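Local coordinates for stage II sporulation protein E (SpoIIE) (Moorella thermoacetica, PDB 3ZT9), which probably acts as a manganese-dependent PP2C-type serine/threonine phosphatase in a stressosome-linked pathway controlling secondary messenger signalling, at residues Glu51-Ser56 with Arg74-Thr79. Sequence-based numbering, arbitrary orientation.
Sequences EIAIAS and RELRGT
Ile-52 inserts its branched side chain against Glu-75, Leu-76 and Thr-79, joining the two neighbouring helices 43-60 and 65-76 on one face of the PP2C-type beta sandwich. The example illustrates how a helix can pack against the end of another and the turn that follows: segments 51-56 and 74-79 meet through van der Waals contact, with no hydrogen bond between them. The first torsion of Ile-52 (chi1 -74°) sets CG1 beside the backbone N and CG2 anti to it, sending the two branches to different partners. CG2 lies 3.8 Å from CD2 of Leu-76 and 3.9 Å from CB of Glu-75, whereas CD1 runs on to meet the methyl CG2 of Thr-79 tip to tip at 4.0 Å. The side chains of Leu-76 and Ile-52 lie alongside each other, pointing opposite ways, and the other methyl of Leu-76, CD1, rests on CB of Ala-53. The side chain of Glu-75 takes part through CB and CG, the latter 3.9 Å from OG of Ser-56. A type II beta turn runs from Leu-76 to Thr-79, with Gly-78 at positive phi. Replacing Thr-79 by alanine is likely to leave CD1 of Ile-52 without its methyl neighbour, and Leu-76 O and Gly-81 N without their hydroxyl partner. Thr-79 OG1 donates to Leu-76 O at 2.8 Å, tilted 17° from the carbonyl plane, and the same oxygen also accepts from Thr-79 N.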
loop_
_atom_site.group_PDB
_atom_site.type_symbol
_atom_site.label_atom_id
_atom_site.label_comp_id
_atom_site.label_asym_id
_atom_site.label_seq_id
_atom_site.Cartn_x
_atom_site.Cartn_y
_atom_site.Cartn_z
ATOM N N GLU A 51 -8.107 9.141 0.080
ATOM C CA GLU A 51 -8.681 8.990 -1.259
ATOM C C GLU A 51 -8.090 10.002 -2.256
ATOM O O GLU A 51 -7.854 9.674 -3.419
ATOM C CB GLU A 51 -10.220 9.055 -1.210
ATOM C CG GLU A 51 -10.818 7.876 -0.395
ATOM C CD GLU A 51 -10.660 6.504 -1.085
ATOM O OE1 GLU A 51 -10.362 6.425 -2.286
ATOM O OE2 GLU A 51 -10.854 5.481 -0.416
ATOM N N ILE A 52 -7.822 11.226 -1.824
ATOM C CA ILE A 52 -7.086 12.160 -2.681
ATOM C C ILE A 52 -5.711 11.588 -3.078
ATOM O O ILE A 52 -5.282 11.688 -4.258
ATOM C CB ILE A 52 -6.869 13.510 -1.985
ATOM C CG1 ILE A 52 -8.205 14.296 -1.955
ATOM C CG2 ILE A 52 -5.843 14.344 -2.761
ATOM C CD1 ILE A 52 -8.149 15.497 -1.127
ATOM N N ALA A 53 -5.006 11.021 -2.112
ATOM C CA ALA A 53 -3.694 10.422 -2.407
ATOM C C ALA A 53 -3.815 9.303 -3.464
ATOM O O ALA A 53 -3.027 9.268 -4.416
ATOM C CB ALA A 53 -3.054 9.875 -1.122
ATOM N N ILE A 54 -4.759 8.371 -3.278
ATOM C CA ILE A 54 -4.985 7.281 -4.230
ATOM C C ILE A 54 -5.363 7.803 -5.629
ATOM O O ILE A 54 -4.819 7.347 -6.654
ATOM C CB ILE A 54 -6.120 6.313 -3.682
ATOM C CG1 ILE A 54 -5.634 5.538 -2.463
ATOM C CG2 ILE A 54 -6.661 5.377 -4.738
ATOM C CD1 ILE A 54 -4.380 4.892 -2.647
ATOM N N ALA A 55 -6.269 8.781 -5.682
ATOM C CA ALA A 55 -6.746 9.328 -6.957
ATOM C C ALA A 55 -5.620 10.033 -7.695
ATOM O O ALA A 55 -5.490 9.918 -8.912
ATOM C CB ALA A 55 -7.899 10.315 -6.706
ATOM N N SER A 56 -4.798 10.761 -6.936
ATOM C CA SER A 56 -3.623 11.427 -7.475
ATOM C C SER A 56 -2.616 10.434 -8.078
ATOM O O SER A 56 -2.070 10.654 -9.162
ATOM C CB SER A 56 -2.932 12.248 -6.404
ATOM O OG SER A 56 -1.845 12.916 -7.027
ATOM N N ARG A 74 1.514 17.654 -3.421
ATOM C CA ARG A 74 0.889 18.917 -3.852
ATOM C C ARG A 74 -0.643 18.870 -3.700
ATOM O O ARG A 74 -1.264 19.834 -3.261
ATOM C CB ARG A 74 1.269 19.242 -5.302
ATOM C CG ARG A 74 0.587 20.478 -5.866
ATOM C CD ARG A 74 1.011 20.748 -7.315
ATOM N NE ARG A 74 0.222 19.998 -8.294
ATOM C CZ ARG A 74 0.518 19.919 -9.590
ATOM N NH1 ARG A 74 1.592 20.532 -10.071
ATOM N NH2 ARG A 74 -0.258 19.216 -10.406
ATOM N N GLU A 75 -1.268 17.759 -4.071
ATOM C CA GLU A 75 -2.731 17.686 -3.996
ATOM C C GLU A 75 -3.224 17.597 -2.544
ATOM O O GLU A 75 -4.387 17.889 -2.265
ATOM C CB GLU A 75 -3.252 16.480 -4.782
ATOM C CG GLU A 75 -2.995 16.538 -6.253
ATOM C CD GLU A 75 -3.873 17.535 -6.956
ATOM O OE1 GLU A 75 -4.670 18.207 -6.277
ATOM O OE2 GLU A 75 -3.766 17.644 -8.192
ATOM N N LEU A 76 -2.347 17.172 -1.630
ATOM C CA LEU A 76 -2.711 17.027 -0.218
ATOM C C LEU A 76 -2.442 18.277 0.643
ATOM O O LEU A 76 -2.812 18.321 1.806
ATOM C CB LEU A 76 -2.008 15.803 0.409
ATOM C CG LEU A 76 -2.594 14.482 -0.064
ATOM C CD1 LEU A 76 -1.639 13.322 0.310
ATOM C CD2 LEU A 76 -3.947 14.256 0.536
ATOM N N ARG A 77 -1.827 19.308 0.085
ATOM C CA ARG A 77 -1.640 20.533 0.854
ATOM C C ARG A 77 -3.014 21.027 1.292
ATOM O O ARG A 77 -3.954 21.031 0.493
ATOM C CB ARG A 77 -0.915 21.586 0.024
ATOM C CG ARG A 77 0.538 21.251 -0.241
ATOM C CD ARG A 77 1.228 22.387 -0.958
ATOM N NE ARG A 77 2.678 22.237 -0.975
ATOM C CZ ARG A 77 3.455 22.241 0.107
ATOM N NH1 ARG A 77 2.934 22.366 1.322
ATOM N NH2 ARG A 77 4.767 22.103 -0.028
ATOM N N GLY A 78 -3.124 21.410 2.564
ATOM C CA GLY A 78 -4.359 21.944 3.111
ATOM C C GLY A 78 -5.375 20.903 3.564
ATOM O O GLY A 78 -6.460 21.265 3.990
ATOM N N THR A 79 -5.047 19.618 3.473
ATOM C CA THR A 79 -5.953 18.553 3.922
ATOM C C THR A 79 -5.388 17.947 5.210
ATOM O O THR A 79 -4.431 18.482 5.754
ATOM C CB THR A 79 -6.048 17.426 2.862
ATOM O OG1 THR A 79 -4.825 16.669 2.857
ATOM C CG2 THR A 79 -6.310 17.981 1.479
#